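Local coordinates for DNA alkylation repair protein (Bacillus cereus, PDB 1T06), which is of unknown function but belongs to the AlkD-like family of DNA alkylation repair enzymes, and so probably acts on alkylated DNA, at residues 1-6 with 50-55; 85-90 with 122-127; 99-104 with 132-137. All coordinates share one frame; numbering follows the deposited sequence.

Contact 1: residues 1-6 with 50-55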
ATOM      1  N   MET A   1       5.736 -10.564  29.035  1.00 42.83           N
ATOM      2  CA  MET A   1       4.506  -9.923  28.474  1.00 42.94           C
ATOM      3  C   MET A   1       3.280 -10.830  28.609  1.00 41.53           C
ATOM      4  O   MET A   1       3.244 -11.938  28.068  1.00 42.21           O
ATOM      5  CB  MET A   1       4.709  -9.574  26.992  1.00 44.41           C
ATOM      6  CG  MET A   1       5.745  -8.482  26.716  1.00 46.19           C
ATOM      7  SD  MET A   1       5.142  -6.805  27.006  1.00 45.72           S
ATOM      8  CE  MET A   1       5.692  -6.525  28.690  1.00 47.77           C
ATOM      9  N   ASP A   2       2.281 -10.351  29.341  1.00 38.69           N
ATOM     10  CA  ASP A   2       1.044 -11.092  29.544  1.00 34.77           C
ATOM     11  C   ASP A   2      -0.129 -10.139  29.335  1.00 32.10           C
ATOM     12  O   ASP A   2       0.056  -8.987  28.941  1.00 29.51           O
ATOM     13  CB  ASP A   2       0.996 -11.661  30.958  1.00 35.47           C
ATOM     14  CG  ASP A   2       1.345 -10.626  32.015  1.00 36.29           C
ATOM     15  OD1 ASP A   2       1.108  -9.419  31.780  1.00 35.96           O
ATOM     16  OD2 ASP A   2       1.848 -11.022  33.091  1.00 37.99           O
ATOM     17  N   PHE A   3      -1.333 -10.624  29.607  1.00 30.19           N
ATOM     18  CA  PHE A   3      -2.534  -9.819  29.449  1.00 28.40           C
ATOM     19  C   PHE A   3      -2.421  -8.480  30.169  1.00 28.78           C
ATOM     20  O   PHE A   3      -2.696  -7.425  29.592  1.00 28.24           O
ATOM     21  CB  PHE A   3      -3.738 -10.570  30.004  1.00 27.23           C
ATOM     22  CG  PHE A   3      -5.030  -9.824  29.869  1.00 26.18           C
ATOM     23  CD1 PHE A   3      -5.616  -9.644  28.624  1.00 26.39           C
ATOM     24  CD2 PHE A   3      -5.670  -9.313  30.990  1.00 27.52           C
ATOM     25  CE1 PHE A   3      -6.829  -8.970  28.495  1.00 26.91           C
ATOM     26  CE2 PHE A   3      -6.888  -8.633  30.875  1.00 28.02           C
ATOM     27  CZ  PHE A   3      -7.469  -8.463  29.623  1.00 26.21           C
ATOM     28  N   LYS A   4      -2.013  -8.534  31.431  1.00 28.55           N
ATOM     29  CA  LYS A   4      -1.892  -7.339  32.246  1.00 29.62           C
ATOM     30  C   LYS A   4      -1.022  -6.253  31.636  1.00 29.91           C
ATOM     31  O   LYS A   4      -1.468  -5.114  31.471  1.00 30.02           O
ATOM     32  CB  LYS A   4      -1.354  -7.701  33.631  1.00 31.21           C
ATOM     33  CG  LYS A   4      -1.126  -6.501  34.540  1.00 31.07           C
ATOM     34  CD  LYS A   4      -0.551  -6.931  35.878  1.00 32.54           C
ATOM     35  CE  LYS A   4      -0.094  -5.735  36.689  1.00 34.88           C
ATOM     36  NZ  LYS A   4      -1.197  -4.749  36.877  1.00 36.10           N
ATOM     37  N   THR A   5       0.216  -6.603  31.301  1.00 29.42           N
ATOM     38  CA  THR A   5       1.148  -5.632  30.739  1.00 30.30           C
ATOM     39  C   THR A   5       0.737  -5.143  29.351  1.00 28.46           C
ATOM     40  O   THR A   5       0.953  -3.981  29.004  1.00 27.31           O
ATOM     41  CB  THR A   5       2.577  -6.215  30.696  1.00 33.08           C
ATOM     42  OG1 THR A   5       2.585  -7.404  29.900  1.00 36.97           O
ATOM     43  CG2 THR A   5       3.047  -6.574  32.106  1.00 33.07           C
ATOM     44  N   VAL A   6       0.141  -6.031  28.562  1.00 28.08           N
ATOM     45  CA  VAL A   6      -0.316  -5.672  27.225  1.00 28.13           C
ATOM     46  C   VAL A   6      -1.432  -4.636  27.317  1.00 27.94           C
ATOM     47  O   VAL A   6      -1.396  -3.615  26.625  1.00 27.80           O
ATOM     48  CB  VAL A   6      -0.843  -6.903  26.451  1.00 28.65           C
ATOM     49  CG1 VAL A   6      -1.536  -6.459  25.162  1.00 27.68           C
ATOM     50  CG2 VAL A   6       0.308  -7.841  26.132  1.00 28.58           C
ATOM     51  N   GLN A  50      -2.536 -18.105  21.521  1.00 30.23           N
ATOM     52  CA  GLN A  50      -3.981 -18.113  21.333  1.00 28.35           C
ATOM     53  C   GLN A  50      -4.732 -17.814  22.632  1.00 27.99           C
ATOM     54  O   GLN A  50      -5.792 -17.187  22.614  1.00 26.62           O
ATOM     55  CB  GLN A  50      -4.416 -19.464  20.756  1.00 27.52           C
ATOM     56  CG  GLN A  50      -5.862 -19.530  20.295  1.00 26.09           C
ATOM     57  CD  GLN A  50      -6.195 -18.469  19.274  1.00 27.83           C
ATOM     58  OE1 GLN A  50      -5.368 -18.117  18.433  1.00 27.71           O
ATOM     59  NE2 GLN A  50      -7.420 -17.960  19.330  1.00 28.22           N
ATOM     60  N   GLU A  51      -4.188 -18.253  23.760  1.00 27.98           N
ATOM     61  CA  GLU A  51      -4.849 -17.989  25.035  1.00 29.81           C
ATOM     62  C   GLU A  51      -4.891 -16.483  25.279  1.00 27.75           C
ATOM     63  O   GLU A  51      -5.944 -15.929  25.606  1.00 25.46           O
ATOM     64  CB  GLU A  51      -4.120 -18.689  26.191  1.00 34.17           C
ATOM     65  CG  GLU A  51      -4.213 -20.213  26.172  1.00 40.56           C
ATOM     66  CD  GLU A  51      -3.692 -20.826  24.868  1.00 44.92           C
ATOM     67  OE1 GLU A  51      -2.536 -20.533  24.475  1.00 45.50           O
ATOM     68  OE2 GLU A  51      -4.444 -21.607  24.239  1.00 47.34           O
ATOM     69  N   LEU A  52      -3.747 -15.823  25.111  1.00 26.09           N
ATOM     70  CA  LEU A  52      -3.673 -14.379  25.302  1.00 25.48           C
ATOM     71  C   LEU A  52      -4.608 -13.686  24.314  1.00 24.80           C
ATOM     72  O   LEU A  52      -5.372 -12.796  24.684  1.00 26.39           O
ATOM     73  CB  LEU A  52      -2.241 -13.875  25.099  1.00 25.24           C
ATOM     74  CG  LEU A  52      -2.012 -12.366  25.270  1.00 26.04           C
ATOM     75  CD1 LEU A  52      -2.584 -11.888  26.599  1.00 25.92           C
ATOM     76  CD2 LEU A  52      -0.523 -12.070  25.203  1.00 25.53           C
ATOM     77  N   ALA A  53      -4.552 -14.106  23.057  1.00 22.98           N
ATOM     78  CA  ALA A  53      -5.403 -13.518  22.038  1.00 22.39           C
ATOM     79  C   ALA A  53      -6.869 -13.597  22.469  1.00 22.00           C
ATOM     80  O   ALA A  53      -7.585 -12.601  22.411  1.00 22.24           O
ATOM     81  CB  ALA A  53      -5.198 -14.233  20.708  1.00 20.90           C
ATOM     82  N   GLU A  54      -7.309 -14.776  22.909  1.00 22.57           N
ATOM     83  CA  GLU A  54      -8.697 -14.955  23.342  1.00 22.94           C
ATOM     84  C   GLU A  54      -9.065 -13.964  24.441  1.00 22.42           C
ATOM     85  O   GLU A  54     -10.106 -13.315  24.389  1.00 19.92           O
ATOM     86  CB  GLU A  54      -8.923 -16.378  23.866  1.00 23.62           C
ATOM     87  CG  GLU A  54      -8.800 -17.488  22.824  1.00 27.09           C
ATOM     88  CD  GLU A  54      -9.882 -17.433  21.744  1.00 28.79           C
ATOM     89  OE1 GLU A  54     -10.889 -16.710  21.938  1.00 27.06           O
ATOM     90  OE2 GLU A  54      -9.727 -18.128  20.708  1.00 26.36           O
ATOM     91  N   GLU A  55      -8.197 -13.862  25.440  1.00 23.08           N
ATOM     92  CA  GLU A  55      -8.413 -12.971  26.576  1.00 23.87           C
ATOM     93  C   GLU A  55      -8.584 -11.534  26.100  1.00 22.42           C
ATOM     94  O   GLU A  55      -9.527 -10.851  26.493  1.00 23.16           O
ATOM     95  CB  GLU A  55      -7.224 -13.053  27.536  1.00 26.07           C
ATOM     96  CG  GLU A  55      -7.598 -13.196  28.995  1.00 31.98           C
ATOM     97  CD  GLU A  55      -6.384 -13.138  29.912  1.00 36.14           C
ATOM     98  OE1 GLU A  55      -5.302 -13.630  29.508  1.00 37.65           O
ATOM     99  OE2 GLU A  55      -6.517 -12.610  31.039  1.00 38.63           O
TER
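Phe3 and Glu55 stack flat against each other where the first helix of this AlkD-like helical-repeat fold, residues 3-13, meets helix 50-58. The carboxylate of Glu55 lies over one face of the phenyl ring with the two planes 21° apart, displaced so that OE2 sits toward the rim, 3.4 Å from Phe3 CG. The other oxygen, OE1, reaches back over the ring's root and comes within 3.5 Å of Phe3 CB. Glu55 runs extended beyond CG, which carries its acid group out from helix 50-58 to the ring. Phe3 has CG anti to the backbone N (chi1 -179°), a setting that brings the phenyl against the Glu55 carboxylate; it also touches Leu56 of that helix and Thr59 just after it.

Leu52 packs beside this stack. Its CD1 methyl lies 3.5 Å from Phe3 N and 3.8 Å from Phe3 CB, at the ring's edge, while its CD2 faces Val6 CG2 more loosely. Val6 and Leu52 continue inward to Phe67 and Ile71 of helix 62-71, so the contact passes from solvent-facing Glu55 to buried Val6 and Leu52.

The start of helix 3-13 is fixed by a capping box. Asp2 N donates to Thr5 OG1, and in return Thr5 N points almost straight at Asp2 OD1 over 3.0 Å, with an N-H...O angle of 178°.

Contact 2: residues 85-90 with 122-127; sequences WIDGAY and ELKMSA
Leu123 opens the contact from helix 122-138, its CG lying 4.2 Å from Ala89 O in the turn that follows helix 79-87; this is helix packing within the AlkD-like all-helical array. Ala89 is the centre of an inverse gamma turn, and its carbonyl oxygen reaches toward the leucine branch point. The backbone oxygen of Leu123 lies at the margin of the contact, 4.4 Å from Ile86 CD1.

Lys124 comes next and crosses Ile86 at a slant. Its CG lies beside the backbone N (chi1 -87°), and from there the chain runs extended past the isoleucine toward Asp87. Two levels of the lysine do the touching: CG meets Ile86 CG1 at 3.8 Å, and farther out CE approaches Ile86 CG2 at 4.1 Å. The same CE lies 3.9 Å from Asp87 OD1, whereas the ammonium nitrogen NZ remains 4.3 Å from that oxygen, too far for a salt bridge. Trp116 of helix 109-118 packs on both Ile86 and Lys124.

One helical turn on from Leu123, Ala127 presents its methyl to the tip of Ile86, CB to CD1 at 3.7 Å. Ile86 has CG1 anti to its own backbone N (chi1 -163°), which sends CD1 across to this short side chain. Ser95 of helix 92-103 touches Ile86, Leu123 and Ala127.

No hydrogen bond joins the two segments. The contact therefore rests chiefly on apolar packing, in which the methylenes of Lys124 serve as part of the hydrophobic surface, and the charge of Asp87 probably adds a modest electrostatic attraction at the more exposed edge.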
ATOM      1  N   TRP A  85     -15.395 -15.307  17.079  1.00 25.06           N
ATOM      2  CA  TRP A  85     -14.746 -14.034  16.803  1.00 23.15           C
ATOM      3  C   TRP A  85     -15.603 -13.129  15.936  1.00 23.63           C
ATOM      4  O   TRP A  85     -15.821 -11.957  16.264  1.00 22.99           O
ATOM      5  CB  TRP A  85     -13.399 -14.278  16.128  1.00 22.40           C
ATOM      6  CG  TRP A  85     -12.333 -14.625  17.101  1.00 23.23           C
ATOM      7  CD1 TRP A  85     -12.444 -15.469  18.167  1.00 23.86           C
ATOM      8  CD2 TRP A  85     -10.997 -14.111  17.133  1.00 23.96           C
ATOM      9  NE1 TRP A  85     -11.262 -15.509  18.866  1.00 25.24           N
ATOM     10  CE2 TRP A  85     -10.356 -14.685  18.254  1.00 24.11           C
ATOM     11  CE3 TRP A  85     -10.280 -13.220  16.324  1.00 24.08           C
ATOM     12  CZ2 TRP A  85      -9.026 -14.397  18.591  1.00 24.34           C
ATOM     13  CZ3 TRP A  85      -8.951 -12.931  16.661  1.00 25.49           C
ATOM     14  CH2 TRP A  85      -8.342 -13.519  17.784  1.00 23.69           C
ATOM     15  N   ILE A  86     -16.099 -13.671  14.828  1.00 23.24           N
ATOM     16  CA  ILE A  86     -16.917 -12.877  13.931  1.00 24.16           C
ATOM     17  C   ILE A  86     -18.190 -12.423  14.636  1.00 23.99           C
ATOM     18  O   ILE A  86     -18.692 -11.339  14.362  1.00 25.41           O
ATOM     19  CB  ILE A  86     -17.257 -13.646  12.621  1.00 23.76           C
ATOM     20  CG1 ILE A  86     -17.748 -12.661  11.557  1.00 24.54           C
ATOM     21  CG2 ILE A  86     -18.317 -14.697  12.874  1.00 24.04           C
ATOM     22  CD1 ILE A  86     -16.739 -11.566  11.226  1.00 24.09           C
ATOM     23  N   ASP A  87     -18.709 -13.234  15.553  1.00 24.63           N
ATOM     24  CA  ASP A  87     -19.914 -12.830  16.272  1.00 26.60           C
ATOM     25  C   ASP A  87     -19.615 -11.636  17.185  1.00 26.94           C
ATOM     26  O   ASP A  87     -20.524 -10.921  17.602  1.00 27.75           O
ATOM     27  CB  ASP A  87     -20.480 -13.988  17.106  1.00 30.01           C
ATOM     28  CG  ASP A  87     -21.165 -15.066  16.252  1.00 33.64           C
ATOM     29  OD1 ASP A  87     -21.532 -14.795  15.080  1.00 34.54           O
ATOM     30  OD2 ASP A  87     -21.352 -16.191  16.774  1.00 34.92           O
ATOM     31  N   GLY A  88     -18.336 -11.420  17.488  1.00 26.87           N
ATOM     32  CA  GLY A  88     -17.947 -10.309  18.344  1.00 24.86           C
ATOM     33  C   GLY A  88     -17.416  -9.106  17.575  1.00 24.55           C
ATOM     34  O   GLY A  88     -17.050  -8.086  18.168  1.00 23.77           O
ATOM     35  N   ALA A  89     -17.362  -9.232  16.252  1.00 24.29           N
ATOM     36  CA  ALA A  89     -16.890  -8.153  15.391  1.00 24.56           C
ATOM     37  C   ALA A  89     -18.086  -7.241  15.140  1.00 23.82           C
ATOM     38  O   ALA A  89     -18.786  -7.385  14.134  1.00 24.85           O
ATOM     39  CB  ALA A  89     -16.372  -8.730  14.078  1.00 23.88           C
ATOM     40  N   TYR A  90     -18.311  -6.298  16.053  1.00 23.74           N
ATOM     41  CA  TYR A  90     -19.462  -5.395  15.965  1.00 23.00           C
ATOM     42  C   TYR A  90     -19.463  -4.319  14.871  1.00 24.04           C
ATOM     43  O   TYR A  90     -20.513  -3.741  14.579  1.00 23.69           O
ATOM     44  CB  TYR A  90     -19.745  -4.774  17.342  1.00 21.18           C
ATOM     45  CG  TYR A  90     -18.691  -3.835  17.874  1.00 21.53           C
ATOM     46  CD1 TYR A  90     -18.734  -2.473  17.576  1.00 20.73           C
ATOM     47  CD2 TYR A  90     -17.650  -4.304  18.687  1.00 21.16           C
ATOM     48  CE1 TYR A  90     -17.774  -1.600  18.070  1.00 20.92           C
ATOM     49  CE2 TYR A  90     -16.682  -3.439  19.187  1.00 20.24           C
ATOM     50  CZ  TYR A  90     -16.752  -2.086  18.872  1.00 20.71           C
ATOM     51  OH  TYR A  90     -15.801  -1.213  19.349  1.00 20.83           O
ATOM     52  N   GLU A 122     -24.534  -8.812   6.914  1.00 27.58           N
ATOM     53  CA  GLU A 122     -23.633  -7.755   6.457  1.00 26.55           C
ATOM     54  C   GLU A 122     -22.163  -7.881   6.849  1.00 26.42           C
ATOM     55  O   GLU A 122     -21.289  -7.939   5.978  1.00 26.04           O
ATOM     56  CB  GLU A 122     -24.162  -6.387   6.907  1.00 26.99           C
ATOM     57  CG  GLU A 122     -23.161  -5.249   6.758  1.00 28.30           C
ATOM     58  CD  GLU A 122     -23.805  -3.885   6.872  1.00 30.73           C
ATOM     59  OE1 GLU A 122     -24.933  -3.801   7.397  1.00 32.53           O
ATOM     60  OE2 GLU A 122     -23.182  -2.890   6.442  1.00 31.29           O
ATOM     61  N   LEU A 123     -21.887  -7.912   8.148  1.00 25.82           N
ATOM     62  CA  LEU A 123     -20.508  -7.998   8.610  1.00 26.77           C
ATOM     63  C   LEU A 123     -19.854  -9.337   8.304  1.00 26.42           C
ATOM     64  O   LEU A 123     -18.673  -9.386   7.964  1.00 27.36           O
ATOM     65  CB  LEU A 123     -20.424  -7.682  10.107  1.00 27.70           C
ATOM     66  CG  LEU A 123     -20.599  -6.201  10.478  1.00 28.85           C
ATOM     67  CD1 LEU A 123     -19.522  -5.379   9.801  1.00 29.41           C
ATOM     68  CD2 LEU A 123     -21.969  -5.708  10.043  1.00 31.77           C
ATOM     69  N   LYS A 124     -20.604 -10.427   8.420  1.00 26.02           N
ATOM     70  CA  LYS A 124     -20.035 -11.732   8.104  1.00 24.49           C
ATOM     71  C   LYS A 124     -19.650 -11.754   6.636  1.00 23.90           C
ATOM     72  O   LYS A 124     -18.562 -12.215   6.285  1.00 21.80           O
ATOM     73  CB  LYS A 124     -21.033 -12.861   8.368  1.00 27.29           C
ATOM     74  CG  LYS A 124     -21.051 -13.399   9.785  1.00 29.51           C
ATOM     75  CD  LYS A 124     -21.941 -14.632   9.848  1.00 33.45           C
ATOM     76  CE  LYS A 124     -22.095 -15.134  11.267  1.00 37.12           C
ATOM     77  NZ  LYS A 124     -22.973 -16.340  11.321  1.00 40.29           N
ATOM     78  N   MET A 125     -20.550 -11.262   5.778  1.00 22.55           N
ATOM     79  CA  MET A 125     -20.292 -11.231   4.339  1.00 22.63           C
ATOM     80  C   MET A 125     -19.089 -10.330   4.041  1.00 23.43           C
ATOM     81  O   MET A 125     -18.236 -10.666   3.212  1.00 24.43           O
ATOM     82  CB  MET A 125     -21.538 -10.752   3.569  1.00 19.20           C
ATOM     83  CG  MET A 125     -22.711 -11.746   3.608  1.00 17.11           C
ATOM     84  SD  MET A 125     -24.084 -11.416   2.436  1.00 12.42           S
ATOM     85  CE  MET A 125     -24.654  -9.891   3.074  1.00 12.38           C
ATOM     86  N   SER A 126     -19.015  -9.202   4.738  1.00 22.54           N
ATOM     87  CA  SER A 126     -17.915  -8.259   4.562  1.00 21.73           C
ATOM     88  C   SER A 126     -16.585  -8.929   4.918  1.00 22.92           C
ATOM     89  O   SER A 126     -15.583  -8.776   4.209  1.00 22.45           O
ATOM     90  CB  SER A 126     -18.135  -7.027   5.449  1.00 21.11           C
ATOM     91  OG  SER A 126     -17.129  -6.050   5.251  1.00 20.92           O
ATOM     92  N   ALA A 127     -16.581  -9.680   6.014  1.00 21.71           N
ATOM     93  CA  ALA A 127     -15.376 -10.373   6.443  1.00 22.38           C
ATOM     94  C   ALA A 127     -14.980 -11.423   5.412  1.00 22.06           C
ATOM     95  O   ALA A 127     -13.793 -11.643   5.164  1.00 21.57           O
ATOM     96  CB  ALA A 127     -15.609 -11.028   7.786  1.00 23.22           C
TER

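Contact 3: residues 99-104 with 132-137; sequences VAVTLS and YCWLLG
Trp134 supplies most of the apolar packing, laying its indole against helix 92-103 in the interior of the AlkD-like helical array. Val101 CG1 stands above the indole plane, displaced past the CD1-NE1 rim, 3.3 Å from Trp134 NE1 and 3.4 Å from Trp134 CD1, while the backbone carbon of Ala100 lies at the ring's edge, in its plane. The methyl of Ala100 is farther off, CB 3.9 Å from Trp134 NE1. Trp134 CB rests on Ser104 CB at 3.7 Å. Leu135 CD2 packs on the backbone, 3.4 Å from Ser104 O.

Polar groups are satisfied around this packing rather than across it. Ser104 OG donates to Val101 O at a modelled 2.5 Å, doubtfully short; the donor lies 25° off the carbonyl plane, and Asn138 is a weak second partner. The indole N-H is held by Asp96 O, which probably helps set the ring's rotation.

The contact is buried near the centre of the folded chain. Asn173 of helix 165-181 touches Trp134, Tyr232 meets the indole edge-to-face and also packs on Val101, and helices 79-87 and 109-118 flank helix 92-103 through Leu103.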
ATOM      1  N   VAL A  99     -10.647 -10.032  12.070  1.00 19.08           N
ATOM      2  CA  VAL A  99     -11.078 -11.419  11.907  1.00 20.74           C
ATOM      3  C   VAL A  99     -10.715 -12.008  10.550  1.00 20.88           C
ATOM      4  O   VAL A  99     -10.183 -13.114  10.474  1.00 22.05           O
ATOM      5  CB  VAL A  99     -12.609 -11.566  12.099  1.00 21.09           C
ATOM      6  CG1 VAL A  99     -13.025 -13.018  11.871  1.00 19.86           C
ATOM      7  CG2 VAL A  99     -13.002 -11.111  13.492  1.00 21.89           C
ATOM      8  N   ALA A 100     -11.009 -11.267   9.485  1.00 20.35           N
ATOM      9  CA  ALA A 100     -10.737 -11.724   8.124  1.00 18.53           C
ATOM     10  C   ALA A 100      -9.243 -11.895   7.833  1.00 19.23           C
ATOM     11  O   ALA A 100      -8.851 -12.832   7.129  1.00 17.64           O
ATOM     12  CB  ALA A 100     -11.370 -10.761   7.109  1.00 17.00           C
ATOM     13  N   VAL A 101      -8.407 -11.002   8.360  1.00 18.64           N
ATOM     14  CA  VAL A 101      -6.977 -11.136   8.110  1.00 20.90           C
ATOM     15  C   VAL A 101      -6.460 -12.370   8.836  1.00 20.58           C
ATOM     16  O   VAL A 101      -5.640 -13.106   8.293  1.00 21.06           O
ATOM     17  CB  VAL A 101      -6.166  -9.874   8.534  1.00 22.17           C
ATOM     18  CG1 VAL A 101      -6.653  -8.655   7.760  1.00 21.66           C
ATOM     19  CG2 VAL A 101      -6.306  -9.631  10.006  1.00 29.28           C
ATOM     20  N   THR A 102      -6.954 -12.612  10.051  1.00 20.39           N
ATOM     21  CA  THR A 102      -6.538 -13.790  10.818  1.00 20.75           C
ATOM     22  C   THR A 102      -7.008 -15.066  10.110  1.00 21.02           C
ATOM     23  O   THR A 102      -6.252 -16.026   9.964  1.00 20.60           O
ATOM     24  CB  THR A 102      -7.092 -13.741  12.266  1.00 20.24           C
ATOM     25  OG1 THR A 102      -6.403 -12.720  13.001  1.00 21.49           O
ATOM     26  CG2 THR A 102      -6.888 -15.069  12.979  1.00 21.51           C
ATOM     27  N   LEU A 103      -8.254 -15.063   9.654  1.00 21.36           N
ATOM     28  CA  LEU A 103      -8.815 -16.207   8.945  1.00 22.24           C
ATOM     29  C   LEU A 103      -8.020 -16.513   7.677  1.00 23.37           C
ATOM     30  O   LEU A 103      -7.855 -17.676   7.302  1.00 24.03           O
ATOM     31  CB  LEU A 103     -10.276 -15.924   8.560  1.00 20.95           C
ATOM     32  CG  LEU A 103     -10.964 -17.021   7.746  1.00 19.75           C
ATOM     33  CD1 LEU A 103     -10.985 -18.284   8.567  1.00 19.40           C
ATOM     34  CD2 LEU A 103     -12.380 -16.613   7.375  1.00 21.13           C
ATOM     35  N   SER A 104      -7.529 -15.467   7.016  1.00 23.46           N
ATOM     36  CA  SER A 104      -6.780 -15.652   5.773  1.00 26.46           C
ATOM     37  C   SER A 104      -5.525 -16.484   5.977  1.00 28.04           C
ATOM     38  O   SER A 104      -4.950 -16.985   5.012  1.00 28.34           O
ATOM     39  CB  SER A 104      -6.406 -14.294   5.142  1.00 23.98           C
ATOM     40  OG  SER A 104      -5.382 -13.625   5.857  1.00 20.51           O
ATOM     41  N   TYR A 132     -11.045 -13.017   1.168  1.00 20.89           N
ATOM     42  CA  TYR A 132     -10.551 -13.331  -0.169  1.00 21.76           C
ATOM     43  C   TYR A 132      -9.520 -12.323  -0.674  1.00 21.80           C
ATOM     44  O   TYR A 132      -8.589 -12.687  -1.394  1.00 21.66           O
ATOM     45  CB  TYR A 132     -11.703 -13.428  -1.170  1.00 22.84           C
ATOM     46  CG  TYR A 132     -12.225 -14.836  -1.308  1.00 24.14           C
ATOM     47  CD1 TYR A 132     -13.262 -15.298  -0.503  1.00 26.52           C
ATOM     48  CD2 TYR A 132     -11.647 -15.726  -2.214  1.00 25.32           C
ATOM     49  CE1 TYR A 132     -13.714 -16.618  -0.597  1.00 27.20           C
ATOM     50  CE2 TYR A 132     -12.086 -17.044  -2.315  1.00 25.82           C
ATOM     51  CZ  TYR A 132     -13.119 -17.482  -1.506  1.00 26.03           C
ATOM     52  OH  TYR A 132     -13.557 -18.781  -1.599  1.00 27.16           O
ATOM     53  N   CYS A 133      -9.686 -11.057  -0.300  1.00 21.63           N
ATOM     54  CA  CYS A 133      -8.751 -10.014  -0.714  1.00 21.31           C
ATOM     55  C   CYS A 133      -7.371 -10.273  -0.124  1.00 20.70           C
ATOM     56  O   CYS A 133      -6.358 -10.135  -0.805  1.00 21.24           O
ATOM     57  CB  CYS A 133      -9.246  -8.636  -0.261  1.00 21.72           C
ATOM     58  SG  CYS A 133     -10.750  -8.076  -1.098  1.00 21.56           S
ATOM     59  N   TRP A 134      -7.344 -10.654   1.145  1.00 20.26           N
ATOM     60  CA  TRP A 134      -6.091 -10.929   1.837  1.00 19.73           C
ATOM     61  C   TRP A 134      -5.466 -12.212   1.302  1.00 19.73           C
ATOM     62  O   TRP A 134      -4.249 -12.297   1.139  1.00 19.26           O
ATOM     63  CB  TRP A 134      -6.359 -11.052   3.337  1.00 19.59           C
ATOM     64  CG  TRP A 134      -7.183  -9.907   3.901  1.00 19.02           C
ATOM     65  CD1 TRP A 134      -8.061  -9.971   4.949  1.00 18.39           C
ATOM     66  CD2 TRP A 134      -7.209  -8.541   3.443  1.00 18.98           C
ATOM     67  NE1 TRP A 134      -8.630  -8.740   5.169  1.00 17.72           N
ATOM     68  CE2 TRP A 134      -8.127  -7.845   4.261  1.00 19.36           C
ATOM     69  CE3 TRP A 134      -6.546  -7.841   2.422  1.00 19.04           C
ATOM     70  CZ2 TRP A 134      -8.403  -6.474   4.089  1.00 19.33           C
ATOM     71  CZ3 TRP A 134      -6.821  -6.473   2.250  1.00 18.72           C
ATOM     72  CH2 TRP A 134      -7.742  -5.810   3.081  1.00 19.08           C
ATOM     73  N   LEU A 135      -6.311 -13.204   1.027  1.00 19.86           N
ATOM     74  CA  LEU A 135      -5.851 -14.489   0.497  1.00 20.51           C
ATOM     75  C   LEU A 135      -5.109 -14.305  -0.823  1.00 20.49           C
ATOM     76  O   LEU A 135      -4.060 -14.914  -1.051  1.00 21.22           O
ATOM     77  CB  LEU A 135      -7.036 -15.442   0.276  1.00 18.14           C
ATOM     78  CG  LEU A 135      -7.589 -16.239   1.462  1.00 16.98           C
ATOM     79  CD1 LEU A 135      -8.783 -17.044   0.984  1.00 17.90           C
ATOM     80  CD2 LEU A 135      -6.514 -17.160   2.040  1.00 16.48           C
ATOM     81  N   LEU A 136      -5.668 -13.466  -1.687  1.00 20.38           N
ATOM     82  CA  LEU A 136      -5.073 -13.205  -2.984  1.00 20.44           C
ATOM     83  C   LEU A 136      -3.714 -12.533  -2.852  1.00 21.11           C
ATOM     84  O   LEU A 136      -2.938 -12.504  -3.806  1.00 22.87           O
ATOM     85  CB  LEU A 136      -6.018 -12.358  -3.830  1.00 20.55           C
ATOM     86  CG  LEU A 136      -7.278 -13.118  -4.261  1.00 20.96           C
ATOM     87  CD1 LEU A 136      -8.288 -12.160  -4.847  1.00 21.83           C
ATOM     88  CD2 LEU A 136      -6.908 -14.187  -5.272  1.00 20.54           C
ATOM     89  N   GLY A 137      -3.422 -12.006  -1.669  1.00 21.42           N
ATOM     90  CA  GLY A 137      -2.135 -11.372  -1.443  1.00 20.67           C
ATOM     91  C   GLY A 137      -1.181 -12.350  -0.770  1.00 22.15           C
ATOM     92  O   GLY A 137       0.028 -12.269  -0.952  1.00 22.42           O
TER

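Overall arrangement
From the N terminus, contact 1 comes first, closing a loop of 43 residues as helix 50-58 returns to helix 3-13 before the others begin. Contacts 2 and 3 cross: the order is 85-90, 99-104, 122-127, 132-137, so contact 3 opens before contact 2 closes and closes after it, and successive helices 79-87 and 92-103 meet helix 122-138 at two levels. Their centres are 13 Å apart, and they touch, Ile86 CD1 4.0 Å from Val99 CG1. Contact 1, its centre about 22 Å from that of contact 2, is joined to it by a weak hydrogen bond from Trp85 NE1 to Glu54 OE1. Together the three contacts connect the N-terminal edge of the helical array to its centre.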